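Long-range contact in taurine:2-oxoglutarate aminotransferase (Bifidobacterium kashiwanohense PV20-2, PDB 6JIX), which probably transfers the amino group of taurine to 2-oxoglutarate with the help of pyridoxal 5'-phosphate, as a class-III aminotransferase: residues A[335-347]-A[418-430]. Numbering follows the deposited sequence.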
loop_
_atom_site.group_PDB
_atom_site.type_symbol
_atom_site.label_atom_id
_atom_site.label_comp_id
_atom_site.label_asym_id
_atom_site.label_seq_id
_atom_site.Cartn_x
_atom_site.Cartn_y
_atom_site.Cartn_z
ATOM N N ASP A 335 22.165 -16.441 11.881
ATOM C CA ASP A 335 21.327 -17.576 12.245
ATOM C C ASP A 335 20.269 -17.164 13.268
ATOM O O ASP A 335 20.258 -17.599 14.422
ATOM C CB ASP A 335 22.160 -18.760 12.736
ATOM C CG ASP A 335 21.453 -20.102 12.477
ATOM O OD1 ASP A 335 20.185 -20.114 12.355
ATOM O OD2 ASP A 335 22.160 -21.136 12.384
ATOM N N VAL A 336 19.383 -16.272 12.819
ATOM C CA VAL A 336 18.379 -15.725 13.718
ATOM C C VAL A 336 17.322 -16.772 14.041
ATOM O O VAL A 336 16.795 -16.800 15.159
ATOM C CB VAL A 336 17.785 -14.429 13.127
ATOM C CG1 VAL A 336 16.542 -14.011 13.888
ATOM C CG2 VAL A 336 18.815 -13.320 13.207
ATOM N N CYS A 337 17.010 -17.666 13.103
ATOM C CA CYS A 337 16.050 -18.727 13.408
ATOM C C CYS A 337 16.537 -19.591 14.564
ATOM O O CYS A 337 15.784 -19.870 15.510
ATOM C CB CYS A 337 15.793 -19.585 12.172
ATOM S SG CYS A 337 14.739 -18.768 10.962
ATOM N N ALA A 338 17.802 -20.027 14.509
ATOM C CA ALA A 338 18.323 -20.873 15.579
ATOM C C ALA A 338 18.291 -20.145 16.912
ATOM O O ALA A 338 17.972 -20.740 17.950
ATOM C CB ALA A 338 19.730 -21.336 15.245
ATOM N N HIS A 339 18.611 -18.854 16.903
ATOM C CA HIS A 339 18.534 -18.078 18.134
ATOM C C HIS A 339 17.095 -17.957 18.616
ATOM O O HIS A 339 16.847 -17.906 19.826
ATOM C CB HIS A 339 19.148 -16.693 17.940
ATOM C CG HIS A 339 18.978 -15.806 19.131
ATOM N ND1 HIS A 339 19.696 -15.983 20.295
ATOM C CD2 HIS A 339 18.139 -14.769 19.358
ATOM C CE1 HIS A 339 19.312 -15.084 21.185
ATOM N NE2 HIS A 339 18.379 -14.325 20.636
ATOM N N VAL A 340 16.138 -17.859 17.685
ATOM C CA VAL A 340 14.736 -17.761 18.071
ATOM C C VAL A 340 14.289 -19.056 18.733
ATOM O O VAL A 340 13.644 -19.033 19.788
ATOM C CB VAL A 340 13.855 -17.393 16.860
ATOM C CG1 VAL A 340 12.360 -17.453 17.223
ATOM C CG2 VAL A 340 14.202 -16.014 16.359
ATOM N N LYS A 341 14.631 -20.209 18.133
ATOM C CA LYS A 341 14.303 -21.490 18.765
ATOM C C LYS A 341 14.834 -21.560 20.196
ATOM O O LYS A 341 14.108 -21.948 21.120
ATOM C CB LYS A 341 14.859 -22.662 17.947
ATOM C CG LYS A 341 14.107 -23.989 18.176
ATOM C CD LYS A 341 12.735 -23.969 17.474
ATOM C CE LYS A 341 11.899 -25.237 17.750
ATOM N NZ LYS A 341 11.642 -25.539 19.195
ATOM N N GLU A 342 16.083 -21.132 20.407
ATOM C CA GLU A 342 16.645 -21.181 21.751
ATOM C C GLU A 342 15.962 -20.173 22.682
ATOM O O GLU A 342 15.797 -20.444 23.878
ATOM C CB GLU A 342 18.154 -20.977 21.682
ATOM C CG GLU A 342 18.771 -20.356 22.910
ATOM C CD GLU A 342 20.230 -20.006 22.680
ATOM O OE1 GLU A 342 20.751 -20.382 21.601
ATOM O OE2 GLU A 342 20.845 -19.361 23.568
ATOM N N MET A 343 15.584 -18.993 22.178
ATOM C CA MET A 343 14.786 -18.110 23.024
ATOM C C MET A 343 13.383 -18.673 23.246
ATOM O O MET A 343 12.755 -18.372 24.269
ATOM C CB MET A 343 14.695 -16.703 22.433
ATOM C CG MET A 343 16.016 -15.986 22.328
ATOM S SD MET A 343 16.905 -15.737 23.885
ATOM C CE MET A 343 17.974 -17.189 23.896
ATOM N N GLU A 344 12.871 -19.484 22.313
ATOM C CA GLU A 344 11.598 -20.148 22.564
ATOM C C GLU A 344 11.680 -20.962 23.842
ATOM O O GLU A 344 10.719 -21.013 24.625
ATOM C CB GLU A 344 11.201 -21.046 21.388
ATOM C CG GLU A 344 9.925 -21.842 21.659
ATOM C CD GLU A 344 9.632 -22.882 20.591
ATOM O OE1 GLU A 344 9.112 -22.515 19.519
ATOM O OE2 GLU A 344 9.919 -24.075 20.816
ATOM N N GLY A 345 12.839 -21.587 24.073
ATOM C CA GLY A 345 13.104 -22.394 25.249
ATOM C C GLY A 345 13.064 -21.627 26.549
ATOM O O GLY A 345 13.065 -22.248 27.619
ATOM N N ILE A 346 13.089 -20.303 26.489
ATOM C CA ILE A 346 12.885 -19.462 27.658
ATOM C C ILE A 346 11.443 -19.000 27.755
ATOM O O ILE A 346 10.822 -19.101 28.811
ATOM C CB ILE A 346 13.842 -18.250 27.617
ATOM C CG1 ILE A 346 15.296 -18.687 27.484
ATOM C CG2 ILE A 346 13.627 -17.357 28.820
ATOM C CD1 ILE A 346 16.249 -17.572 27.767
ATOM N N LEU A 347 10.887 -18.521 26.641
ATOM C CA LEU A 347 9.586 -17.864 26.681
ATOM C C LEU A 347 8.460 -18.878 26.889
ATOM O O LEU A 347 7.595 -18.684 27.750
ATOM C CB LEU A 347 9.386 -17.041 25.404
ATOM C CG LEU A 347 8.024 -16.383 25.172
ATOM C CD1 LEU A 347 7.832 -15.209 26.099
ATOM C CD2 LEU A 347 7.905 -15.944 23.735
ATOM N N ILE A 418 2.897 -11.744 23.218
ATOM C CA ILE A 418 4.291 -11.561 23.571
ATOM C C ILE A 418 5.080 -11.967 22.332
ATOM O O ILE A 418 5.215 -13.156 22.029
ATOM C CB ILE A 418 4.707 -12.353 24.810
ATOM C CG1 ILE A 418 3.855 -11.919 26.008
ATOM C CG2 ILE A 418 6.170 -12.091 25.112
ATOM C CD1 ILE A 418 2.635 -12.833 26.289
ATOM N N CYS A 419 5.562 -10.972 21.588
ATOM C CA CYS A 419 6.283 -11.178 20.334
ATOM C C CYS A 419 7.469 -10.228 20.318
ATOM O O CYS A 419 7.512 -9.268 19.535
ATOM C CB CYS A 419 5.366 -10.934 19.135
ATOM S SG CYS A 419 3.820 -11.845 19.169
ATOM N N PRO A 420 8.466 -10.476 21.171
ATOM C CA PRO A 420 9.614 -9.565 21.276
ATOM C C PRO A 420 10.519 -9.672 20.063
ATOM O O PRO A 420 10.468 -10.658 19.314
ATOM C CB PRO A 420 10.331 -10.050 22.545
ATOM C CG PRO A 420 9.973 -11.517 22.623
ATOM C CD PRO A 420 8.561 -11.612 22.109
ATOM N N PRO A 421 11.376 -8.681 19.837
ATOM C CA PRO A 421 12.273 -8.744 18.678
ATOM C C PRO A 421 13.129 -10.002 18.699
ATOM O O PRO A 421 13.563 -10.464 19.757
ATOM C CB PRO A 421 13.122 -7.475 18.814
ATOM C CG PRO A 421 12.293 -6.567 19.663
ATOM C CD PRO A 421 11.564 -7.450 20.616
ATOM N N LEU A 422 13.358 -10.553 17.502
ATOM C CA LEU A 422 14.107 -11.787 17.327
ATOM C C LEU A 422 15.536 -11.675 17.825
ATOM O O LEU A 422 16.201 -12.707 17.956
ATOM C CB LEU A 422 14.117 -12.188 15.847
ATOM C CG LEU A 422 12.730 -12.344 15.195
ATOM C CD1 LEU A 422 12.782 -13.154 13.909
ATOM C CD2 LEU A 422 11.750 -12.971 16.180
ATOM N N ILE A 423 16.027 -10.462 18.104
ATOM C CA ILE A 423 17.384 -10.294 18.615
ATOM C C ILE A 423 17.430 -10.216 20.132
ATOM O O ILE A 423 18.521 -10.059 20.696
ATOM C CB ILE A 423 18.079 -9.037 18.036
ATOM C CG1 ILE A 423 17.345 -7.762 18.457
ATOM C CG2 ILE A 423 18.220 -9.132 16.521
ATOM C CD1 ILE A 423 17.984 -6.512 17.925
ATOM N N ILE A 424 16.279 -10.273 20.810
ATOM C CA ILE A 424 16.283 -10.236 22.266
ATOM C C ILE A 424 17.165 -11.364 22.821
ATOM O O ILE A 424 17.236 -12.470 22.267
ATOM C CB ILE A 424 14.848 -10.316 22.814
ATOM C CG1 ILE A 424 14.774 -9.642 24.191
ATOM C CG2 ILE A 424 14.373 -11.760 22.853
ATOM C CD1 ILE A 424 13.378 -9.579 24.761
ATOM N N THR A 425 17.837 -11.085 23.930
ATOM C CA THR A 425 18.751 -12.043 24.529
ATOM C C THR A 425 18.078 -12.682 25.727
ATOM O O THR A 425 17.074 -12.172 26.239
ATOM C CB THR A 425 20.046 -11.356 24.960
ATOM O OG1 THR A 425 19.749 -10.414 26.001
ATOM C CG2 THR A 425 20.671 -10.637 23.765
ATOM N N ALA A 426 18.640 -13.811 26.167
ATOM C CA ALA A 426 18.138 -14.453 27.379
ATOM C C ALA A 426 18.084 -13.465 28.543
ATOM O O ALA A 426 17.070 -13.377 29.248
ATOM C CB ALA A 426 18.998 -15.669 27.736
ATOM N N GLU A 427 19.159 -12.688 28.750
ATOM C CA GLU A 427 19.164 -11.770 29.887
ATOM C C GLU A 427 18.028 -10.763 29.777
ATOM O O GLU A 427 17.334 -10.467 30.756
ATOM C CB GLU A 427 20.512 -11.047 30.001
ATOM C CG GLU A 427 20.693 -10.347 31.371
ATOM C CD GLU A 427 21.209 -8.890 31.285
ATOM O OE1 GLU A 427 20.710 -8.087 32.104
ATOM O OE2 GLU A 427 22.122 -8.535 30.470
ATOM N N GLN A 428 17.783 -10.265 28.580
ATOM C CA GLN A 428 16.708 -9.304 28.413
ATOM C C GLN A 428 15.356 -9.934 28.730
ATOM O O GLN A 428 14.535 -9.349 29.446
ATOM C CB GLN A 428 16.752 -8.756 26.991
ATOM C CG GLN A 428 17.748 -7.626 26.812
ATOM C CD GLN A 428 17.985 -7.290 25.348
ATOM O OE1 GLN A 428 18.163 -8.190 24.514
ATOM N NE2 GLN A 428 17.983 -5.992 25.024
ATOM N N LEU A 429 15.096 -11.124 28.190
ATOM C CA LEU A 429 13.883 -11.846 28.563
ATOM C C LEU A 429 13.771 -11.944 30.081
ATOM O O LEU A 429 12.725 -11.628 30.667
ATOM C CB LEU A 429 13.884 -13.237 27.921
ATOM C CG LEU A 429 13.578 -13.258 26.416
ATOM C CD1 LEU A 429 13.726 -14.657 25.853
ATOM C CD2 LEU A 429 12.194 -12.709 26.145
ATOM N N GLU A 430 14.860 -12.354 30.740
ATOM C CA GLU A 430 14.843 -12.517 32.192
ATOM C C GLU A 430 14.583 -11.212 32.929
ATOM O O GLU A 430 14.275 -11.245 34.122
ATOM C CB GLU A 430 16.149 -13.149 32.676
ATOM C CG GLU A 430 16.054 -14.675 32.793
ATOM C CD GLU A 430 17.213 -15.389 32.117
ATOM O OE1 GLU A 430 18.362 -14.878 32.204
ATOM O OE2 GLU A 430 16.967 -16.457 31.496
#
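One imidazole, that of His339, supplies the single hydrogen bond across a contact made mostly of apolar side chains: its NE2 donates to the backbone O of Ile424, 2.7 Å away. The N-H...O angle of 163° and an acceptor in the ring plane show a well-directed bond, although the donor is tilted from the carbonyl plane. With CG anti to the backbone N (chi1 174°), the ring reaches the turn edge-on, and Leu422 O also lies at that edge, 3.2 Å from CD2. Met343 CG sits over one ring face, offset toward the rim. The methionine chain, bent at chi2 and chi3, brings SD to 3.5 Å from Ala426 N and also against Leu429 CD1, at the start of helix 426-447. A leucine in place of His339 would probably leave Ile424 O without this donor and the type I turn Pro421 to Ile424 less firmly tied to the helix.

Apolar packing continues on both sides of the histidine along the helix. Leu422 CB meets Val336 CG1 at 3.6 Å, their side chains crossing at about a right angle, while Val340 CG2 touches both CB and CD2 of the same leucine. Further along, Ile346 sets CD1 against Ala426 CB, and its CB and CG2 each lie 4.0 Å from Leu429 CD1. Leu347 CD1 meets Ile418 CG2 at 3.7 Å. Thr425 and Gln428 form a capping box that begins the second helix just beyond the gripped carbonyl.

The axes of helix segments 336-347 and 426-430 come within 10.3 Å at closest, with their directions 27° apart. Leu347 and Ile418 also touch strand 370-376, the central strand of the antiparallel sheet that ends in 415-418; the contact thus joins helix 336-357 to the passage from that sheet into helix 426-447.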